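Local coordinates for coatomer subunit delta (Saccharomyces cerevisiae, PDB 5FJZ), which forms part of the coatomer (COPI) coat that probably carries dilysine-tagged proteins from Golgi to ER, here as the subunit's mu-homology domain, and interacts with the tethering protein Dsl1, at residues N24-F27 / I33-S36; L120-L125 / K234-M239; V222-S227 / D265-Q270. All coordinates share one frame; numbering follows the deposited sequence.

Contact 1: residues N24-F27 / I33-S36; sequences NAEF and IHSS
Over one face of the His-34 imidazole lies Glu-26 OE2, the carboxylate and ring planes 32° apart, while ND1 of the imidazole is 2.9 Å from Ser-35 OG in a hydrogen bond. The Phe-27 ring meets Ile-33 obliquely, CE2 lying 3.8 Å from CG1. Both pairs run side by side, pointing the same way. Glu-26 and Ser-35 send their side chains to one face of the sheet, Ala-25, Phe-27, Ile-33 and Ser-36 to the other. Extended from a CG anti to the backbone N (chi1 -180°), the Glu-26 chain follows the imidazole, and its CB rests 3.7 Å from Ser-35 OG. A classic beta bulge sets this up, since His-34 and Ser-35 both face Glu-26. Glu-26 N donates to Ser-35 O at 3.0 Å, nearly straight at 168°, and His-34 N reaches Glu-26 O at 2.8 Å. Small Ala-25 and Ser-36 suit the close pair beyond, where their CB atoms stand 4.2 Å apart. The polar ends look to a second copy of the protein: Glu-26 makes a salt bridge to Arg-110 of that subunit, and the backbone O of the same Arg-110 also accepts from His-34 NE2. With an alanine here instead of Glu-26, Arg-110 of the second subunit would probably lose this carboxylate as its salt-bridge partner, and the imidazole the oxygen that lies over it. The segments close the hairpin of strands 15-27 and 33-46; strand 257-269 lies along the other edge of 15-27, bonded to Ala-25 and Phe-27, and Ile-121 packs against Ile-33.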
loop_
_atom_site.group_PDB
_atom_site.type_symbol
_atom_site.label_atom_id
_atom_site.label_comp_id
_atom_site.label_asym_id
_atom_site.label_seq_id
_atom_site.Cartn_x
_atom_site.Cartn_y
_atom_site.Cartn_z
ATOM N N ASN A 24 2.796 0.921 18.460
ATOM C CA ASN A 24 1.811 -0.102 18.239
ATOM C C ASN A 24 1.718 -0.978 19.512
ATOM O O ASN A 24 2.769 -1.314 20.163
ATOM C CB ASN A 24 2.182 -1.066 17.101
ATOM C CG ASN A 24 2.311 -0.396 15.728
ATOM O OD1 ASN A 24 3.260 -0.658 15.007
ATOM N ND2 ASN A 24 1.457 0.474 15.405
ATOM N N ALA A 25 0.494 -1.362 19.837
ATOM C CA ALA A 25 0.267 -2.240 20.969
ATOM C C ALA A 25 -1.042 -3.005 20.753
ATOM O O ALA A 25 -2.054 -2.426 20.249
ATOM C CB ALA A 25 0.239 -1.424 22.251
ATOM N N GLU A 26 -1.092 -4.264 21.141
ATOM C CA GLU A 26 -2.311 -5.075 21.092
ATOM C C GLU A 26 -2.620 -5.789 22.424
ATOM O O GLU A 26 -1.691 -6.316 23.102
ATOM C CB GLU A 26 -2.186 -6.130 19.977
ATOM C CG GLU A 26 -3.411 -7.061 19.811
ATOM C CD GLU A 26 -3.423 -7.906 18.533
ATOM O OE1 GLU A 26 -2.697 -7.523 17.570
ATOM O OE2 GLU A 26 -4.153 -8.926 18.498
ATOM N N PHE A 27 -3.874 -5.786 22.771
ATOM C CA PHE A 27 -4.381 -6.311 24.109
ATOM C C PHE A 27 -5.476 -7.290 23.851
ATOM O O PHE A 27 -6.190 -7.198 22.855
ATOM C CB PHE A 27 -4.935 -5.186 25.018
ATOM C CG PHE A 27 -4.004 -4.095 25.268
ATOM C CD1 PHE A 27 -3.829 -3.092 24.332
ATOM C CD2 PHE A 27 -3.250 -4.036 26.426
ATOM C CE1 PHE A 27 -2.962 -2.058 24.548
ATOM C CE2 PHE A 27 -2.383 -3.005 26.645
ATOM C CZ PHE A 27 -2.190 -2.022 25.710
ATOM N N ILE A 33 -1.565 -8.067 27.717
ATOM C CA ILE A 33 -0.721 -7.533 26.622
ATOM C C ILE A 33 -0.317 -8.668 25.704
ATOM O O ILE A 33 0.286 -9.666 26.126
ATOM C CB ILE A 33 0.430 -6.744 27.170
ATOM C CG1 ILE A 33 -0.059 -5.590 28.075
ATOM C CG2 ILE A 33 1.268 -6.179 26.042
ATOM C CD1 ILE A 33 0.998 -5.028 28.988
ATOM N N HIS A 34 -0.652 -8.566 24.421
ATOM C CA HIS A 34 -0.096 -9.444 23.380
ATOM C C HIS A 34 1.214 -9.071 22.751
ATOM O O HIS A 34 2.068 -9.917 22.601
ATOM C CB HIS A 34 -1.196 -9.561 22.283
ATOM C CG HIS A 34 -0.777 -10.333 21.086
ATOM N ND1 HIS A 34 -0.286 -9.707 19.949
ATOM C CD2 HIS A 34 -0.728 -11.657 20.854
ATOM C CE1 HIS A 34 0.089 -10.631 19.104
ATOM N NE2 HIS A 34 -0.186 -11.824 19.617
ATOM N N SER A 35 1.444 -7.759 22.500
ATOM C CA SER A 35 2.590 -7.321 21.764
ATOM C C SER A 35 2.607 -5.877 21.714
ATOM O O SER A 35 1.583 -5.208 22.010
ATOM C CB SER A 35 2.561 -7.800 20.302
ATOM O OG SER A 35 1.337 -7.376 19.688
ATOM N N SER A 36 3.783 -5.342 21.381
ATOM C CA SER A 36 3.991 -3.960 21.199
ATOM C C SER A 36 5.211 -3.728 20.297
ATOM O O SER A 36 6.114 -4.549 20.179
ATOM C CB SER A 36 4.040 -3.119 22.519
ATOM O OG SER A 36 5.048 -3.601 23.408
#

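Contact 2: residues L120-L125 / K234-M239; sequences LIPLTL and KSFTGM
Phe-236 reaches from a type I beta turn, Ser-235 to Gly-238, to the loop that leads into strand 123-131 of the mu-homology domain, and its ring makes the close contacts between the two segments. The tight part is at the far end of that ring: CE2 comes within 3.2 Å of Leu-120 O, which lies at the edge near the ring plane, and CE1 is 4.0 Å from Pro-122 CB. With CG anti to the backbone N (chi1 -176°), the phenyl is carried away from its own turn and into this loop. A flat apolar ring suits the place, because its polarised C-H edge can approach a buried carbonyl oxygen that has no hydrogen-bond partner in the model, while proline offers a rigid apolar surface beside it. The rest is loose: the side chain of Thr-237 stays 5.6 Å off the loop, and Phe-236 itself remains partly exposed. Glycine fits the last turn position, whose positive phi of 97° would press a side chain against the preceding carbonyl. The turn is tied from within: Gly-238 N bonds to Ser-235 O at 2.9 Å, and Ser-235 OG accepts from Met-239 N, also at 2.9 Å.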
loop_
_atom_site.group_PDB
_atom_site.type_symbol
_atom_site.label_atom_id
_atom_site.label_comp_id
_atom_site.label_asym_id
_atom_site.label_seq_id
_atom_site.Cartn_x
_atom_site.Cartn_y
_atom_site.Cartn_z
ATOM N N LEU A 120 7.057 -0.858 26.825
ATOM C CA LEU A 120 6.903 0.113 25.754
ATOM C C LEU A 120 5.541 0.800 25.702
ATOM O O LEU A 120 5.311 1.568 24.758
ATOM C CB LEU A 120 7.049 -0.612 24.397
ATOM C CG LEU A 120 8.423 -0.882 23.762
ATOM C CD1 LEU A 120 9.681 -0.596 24.538
ATOM C CD2 LEU A 120 8.499 -2.098 22.819
ATOM N N ILE A 121 4.620 0.443 26.610
ATOM C CA ILE A 121 3.204 0.873 26.516
ATOM C C ILE A 121 2.952 2.136 27.354
ATOM O O ILE A 121 3.199 2.111 28.568
ATOM C CB ILE A 121 2.353 -0.351 26.858
ATOM C CG1 ILE A 121 2.510 -1.326 25.627
ATOM C CG2 ILE A 121 0.918 0.009 27.173
ATOM C CD1 ILE A 121 1.846 -2.680 25.749
ATOM N N PRO A 122 2.527 3.225 26.727
ATOM C CA PRO A 122 2.168 4.388 27.512
ATOM C C PRO A 122 0.748 4.274 28.182
ATOM O O PRO A 122 0.482 4.976 29.146
ATOM C CB PRO A 122 2.172 5.494 26.496
ATOM C CG PRO A 122 1.784 4.830 25.206
ATOM C CD PRO A 122 2.342 3.449 25.255
ATOM N N LEU A 123 -0.142 3.539 27.556
ATOM C CA LEU A 123 -1.566 3.452 27.949
ATOM C C LEU A 123 -2.071 2.032 27.897
ATOM O O LEU A 123 -2.192 1.440 26.822
ATOM C CB LEU A 123 -2.383 4.374 27.083
ATOM C CG LEU A 123 -3.832 4.546 27.458
ATOM C CD1 LEU A 123 -4.013 5.492 28.595
ATOM C CD2 LEU A 123 -4.603 5.035 26.225
ATOM N N THR A 124 -2.363 1.431 29.050
ATOM C CA THR A 124 -2.885 0.077 29.132
ATOM C C THR A 124 -4.376 0.126 29.042
ATOM O O THR A 124 -4.966 1.111 29.369
ATOM C CB THR A 124 -2.443 -0.638 30.447
ATOM O OG1 THR A 124 -2.725 0.191 31.538
ATOM C CG2 THR A 124 -0.940 -0.814 30.477
ATOM N N LEU A 125 -4.949 -0.924 28.443
ATOM C CA LEU A 125 -6.375 -1.021 28.146
ATOM C C LEU A 125 -6.985 -2.351 28.576
ATOM O O LEU A 125 -6.338 -3.397 28.481
ATOM C CB LEU A 125 -6.507 -0.978 26.665
ATOM C CG LEU A 125 -6.678 0.300 25.907
ATOM C CD1 LEU A 125 -6.463 1.633 26.581
ATOM C CD2 LEU A 125 -6.082 0.230 24.484
ATOM N N LYS A 234 12.785 15.412 25.931
ATOM C CA LYS A 234 13.167 14.024 25.732
ATOM C C LYS A 234 11.942 13.316 25.146
ATOM O O LYS A 234 10.840 13.473 25.704
ATOM C CB LYS A 234 13.460 13.398 27.058
ATOM C CG LYS A 234 14.884 13.422 27.487
ATOM C CD LYS A 234 15.032 12.335 28.538
ATOM C CE LYS A 234 16.307 12.469 29.331
ATOM N NZ LYS A 234 16.115 11.847 30.663
ATOM N N SER A 235 12.141 12.392 24.216
ATOM C CA SER A 235 11.106 11.489 23.715
ATOM C C SER A 235 10.650 10.489 24.753
ATOM O O SER A 235 11.321 10.291 25.808
ATOM C CB SER A 235 11.619 10.675 22.462
ATOM O OG SER A 235 12.440 9.553 22.857
ATOM N N PHE A 236 9.597 9.762 24.410
ATOM C CA PHE A 236 9.139 8.600 25.187
ATOM C C PHE A 236 10.266 7.637 25.600
ATOM O O PHE A 236 10.296 7.154 26.723
ATOM C CB PHE A 236 7.940 7.846 24.512
ATOM C CG PHE A 236 7.356 6.681 25.331
ATOM C CD1 PHE A 236 6.684 6.898 26.565
ATOM C CD2 PHE A 236 7.392 5.373 24.841
ATOM C CE1 PHE A 236 6.115 5.835 27.276
ATOM C CE2 PHE A 236 6.812 4.301 25.558
ATOM C CZ PHE A 236 6.193 4.526 26.772
ATOM N N THR A 237 11.121 7.263 24.685
ATOM C CA THR A 237 12.145 6.239 25.040
ATOM C C THR A 237 13.377 6.937 25.629
ATOM O O THR A 237 14.363 6.277 25.910
ATOM C CB THR A 237 12.573 5.437 23.838
ATOM O OG1 THR A 237 13.051 6.365 22.854
ATOM C CG2 THR A 237 11.407 4.613 23.316
ATOM N N GLY A 238 13.345 8.257 25.769
ATOM C CA GLY A 238 14.540 9.001 26.258
ATOM C C GLY A 238 15.456 9.640 25.240
ATOM O O GLY A 238 16.493 10.150 25.602
ATOM N N MET A 239 15.138 9.581 23.931
ATOM C CA MET A 239 15.958 10.259 22.957
ATOM C C MET A 239 15.894 11.779 23.120
ATOM O O MET A 239 14.834 12.355 23.348
ATOM C CB MET A 239 15.499 9.793 21.517
ATOM C CG MET A 239 16.292 10.331 20.267
ATOM S SD MET A 239 18.080 10.075 20.178
ATOM C CE MET A 239 18.175 8.288 20.080
#

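Contact 3: residues V222-S227 / D265-Q270; sequences VSFQES and DEYLVQ
Phe-224 turns its edge to the face of Tyr-267 in a T-shaped stack, with ring centroids 5.1 Å apart and planes at 78°. Phe-224 CE2 stands 3.8 Å above the middle of the tyrosine ring, and Phe-224 CZ lies 3.7 Å from Tyr-267 CE2. The phenylalanine gets there with CG between its backbone N and carbonyl carbon (chi1 61°), which swings the ring over toward Tyr-267. Val-222 lies alongside the tyrosine and points the same way, its beta-branched side chain well suited to an extended strand. Between the backbones, Val-222 N donates to Tyr-267 O at 2.9 Å, nearly along the C=O axis and almost straight at 174°. These residues bring strand 220-229 against strand 257-269, antiparallel neighbours in the large mixed beta sheet of the mu-homology domain. Just before Tyr-267 the second strand turns a corner, with Glu-266 at the centre of an inverse gamma turn. Where the backbones part at that corner a water bridges them, donating to Val-222 O and to Asp-265 O, each at 2.7 Å, and so stands in for a direct backbone bond; Val-222 O also has a weak bond with Ser-264 OG. Ser-264 resumes the direct link, pairing with Phe-224 through the backbone and through its OG, bonded to Phe-224 N. Tyrosine suits its place because its ring offers a face to Phe-224 while its hydroxyl reaches the neighbouring strand: OH is hydrogen-bonded to Leu-123 O, which helps hold the far end of the ring. Leu-125 packs against both Val-222 and Tyr-267, and Ile-121 and Pro-122 lie against the tyrosine.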
loop_
_atom_site.group_PDB
_atom_site.type_symbol
_atom_site.label_atom_id
_atom_site.label_comp_id
_atom_site.label_asym_id
_atom_site.label_seq_id
_atom_site.Cartn_x
_atom_site.Cartn_y
_atom_site.Cartn_z
ATOM N N VAL A 222 -7.667 2.674 19.715
ATOM C CA VAL A 222 -7.436 3.949 20.389
ATOM C C VAL A 222 -6.457 4.838 19.580
ATOM O O VAL A 222 -5.482 4.313 18.981
ATOM C CB VAL A 222 -6.928 3.779 21.812
ATOM C CG1 VAL A 222 -5.584 3.112 21.843
ATOM C CG2 VAL A 222 -6.788 5.125 22.490
ATOM N N SER A 223 -6.739 6.133 19.585
ATOM C CA SER A 223 -5.946 7.112 18.853
ATOM C C SER A 223 -5.566 8.255 19.782
ATOM O O SER A 223 -6.464 8.887 20.391
ATOM C CB SER A 223 -6.804 7.617 17.670
ATOM O OG SER A 223 -6.094 8.559 16.868
ATOM N N PHE A 224 -4.261 8.533 19.871
ATOM C CA PHE A 224 -3.723 9.612 20.638
ATOM C C PHE A 224 -2.392 10.090 20.083
ATOM O O PHE A 224 -1.742 9.422 19.272
ATOM C CB PHE A 224 -3.544 9.225 22.106
ATOM C CG PHE A 224 -2.576 8.043 22.341
ATOM C CD1 PHE A 224 -1.184 8.204 22.282
ATOM C CD2 PHE A 224 -3.083 6.757 22.545
ATOM C CE1 PHE A 224 -0.336 7.157 22.522
ATOM C CE2 PHE A 224 -2.205 5.688 22.755
ATOM C CZ PHE A 224 -0.849 5.902 22.746
ATOM N N GLN A 225 -2.054 11.314 20.431
ATOM C CA GLN A 225 -0.872 11.973 19.904
ATOM C C GLN A 225 -0.528 13.070 20.868
ATOM O O GLN A 225 -1.371 13.904 21.173
ATOM C CB GLN A 225 -1.159 12.518 18.481
ATOM C CG GLN A 225 0.023 13.150 17.711
ATOM C CD GLN A 225 -0.267 13.569 16.266
ATOM O OE1 GLN A 225 0.513 14.306 15.684
ATOM N NE2 GLN A 225 -1.375 13.094 15.680
ATOM N N GLU A 226 0.727 13.177 21.243
ATOM C CA GLU A 226 1.198 14.379 21.955
ATOM C C GLU A 226 2.549 14.873 21.465
ATOM O O GLU A 226 3.339 14.081 20.998
ATOM C CB GLU A 226 1.270 14.077 23.481
ATOM C CG GLU A 226 2.341 13.049 23.874
ATOM C CD GLU A 226 3.077 13.363 25.174
ATOM O OE1 GLU A 226 2.443 13.961 26.077
ATOM O OE2 GLU A 226 4.274 12.977 25.321
ATOM N N SER A 227 2.805 16.185 21.547
ATOM C CA SER A 227 4.114 16.735 21.174
ATOM C C SER A 227 4.522 17.904 22.067
ATOM O O SER A 227 3.649 18.602 22.629
ATOM C CB SER A 227 4.113 17.172 19.735
ATOM O OG SER A 227 3.084 18.103 19.523
ATOM N N ASP A 265 -0.334 4.160 16.536
ATOM C CA ASP A 265 -0.688 3.666 15.168
ATOM C C ASP A 265 -1.654 2.478 15.347
ATOM O O ASP A 265 -2.844 2.682 15.580
ATOM C CB ASP A 265 0.593 3.387 14.394
ATOM C CG ASP A 265 0.308 2.910 12.945
ATOM O OD1 ASP A 265 -0.842 3.001 12.518
ATOM O OD2 ASP A 265 1.196 2.337 12.310
ATOM N N GLU A 266 -1.191 1.252 15.336
ATOM C CA GLU A 266 -2.061 0.098 15.500
ATOM C C GLU A 266 -2.154 -0.274 16.998
ATOM O O GLU A 266 -1.333 -0.977 17.478
ATOM C CB GLU A 266 -1.560 -1.083 14.674
ATOM C CG GLU A 266 -1.624 -0.807 13.155
ATOM C CD GLU A 266 -1.117 -1.958 12.251
ATOM O OE1 GLU A 266 -0.600 -2.999 12.740
ATOM O OE2 GLU A 266 -1.161 -1.786 11.016
ATOM N N TYR A 267 -3.117 0.340 17.680
ATOM C CA TYR A 267 -3.159 0.400 19.099
ATOM C C TYR A 267 -4.564 -0.078 19.427
ATOM O O TYR A 267 -5.543 0.697 19.347
ATOM C CB TYR A 267 -2.887 1.743 19.650
ATOM C CG TYR A 267 -2.269 1.767 21.040
ATOM C CD1 TYR A 267 -3.066 1.545 22.172
ATOM C CD2 TYR A 267 -0.957 2.157 21.245
ATOM C CE1 TYR A 267 -2.539 1.663 23.448
ATOM C CE2 TYR A 267 -0.420 2.275 22.521
ATOM C CZ TYR A 267 -1.197 1.968 23.618
ATOM O OH TYR A 267 -0.666 2.060 24.910
ATOM N N LEU A 268 -4.664 -1.354 19.743
ATOM C CA LEU A 268 -5.968 -1.963 19.845
ATOM C C LEU A 268 -6.237 -3.130 20.838
ATOM O O LEU A 268 -5.359 -3.792 21.229
ATOM C CB LEU A 268 -6.393 -2.438 18.461
ATOM C CG LEU A 268 -5.980 -3.703 17.729
ATOM C CD1 LEU A 268 -5.582 -3.281 16.315
ATOM C CD2 LEU A 268 -4.896 -4.527 18.317
ATOM N N VAL A 269 -7.519 -3.353 21.087
ATOM C CA VAL A 269 -8.006 -4.487 21.859
ATOM C C VAL A 269 -8.837 -5.374 20.997
ATOM O O VAL A 269 -9.758 -4.975 20.298
ATOM C CB VAL A 269 -8.431 -4.160 23.312
ATOM C CG1 VAL A 269 -8.543 -2.706 23.595
ATOM C CG2 VAL A 269 -9.575 -5.026 23.838
ATOM N N GLN A 270 -8.528 -6.637 21.069
ATOM C CA GLN A 270 -9.019 -7.596 20.144
ATOM C C GLN A 270 -9.448 -8.881 20.851
ATOM O O GLN A 270 -10.475 -9.469 20.530
ATOM C CB GLN A 270 -7.839 -7.873 19.216
ATOM C CG GLN A 270 -8.022 -8.816 18.091
ATOM C CD GLN A 270 -7.561 -8.163 16.819
ATOM O OE1 GLN A 270 -6.378 -7.892 16.621
ATOM N NE2 GLN A 270 -8.511 -7.824 15.985
ATOM O OXT GLN A 270 -8.638 -9.378 21.643
HETATM O O HOH W 1 -3.917 4.791 16.797
#

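Contacts 1 and 3 belong to one sheet, their centres 11 Å apart, and are stitched through neighbouring strands 15-27 and 257-269: Ala-25 O to Leu-268 N and Phe-27 N to Leu-268 O are probable hydrogen bonds, both 2.9 Å. Contact 2 brings the 120-125 segment against both. Ile-33 CG2 meets Ile-121 CD1 at 3.6 Å, and Pro-122 CG lies 3.8 Å from Phe-224 CZ, so Pro-122 touches the aromatic residues of contacts 2 and 3 alike. The segments of contacts 2 and 3 alternate along the chain, whereas contact 1 closes before either opens. Contact 1 and the 120-125 segment fall within the region that interacts with Dsl1.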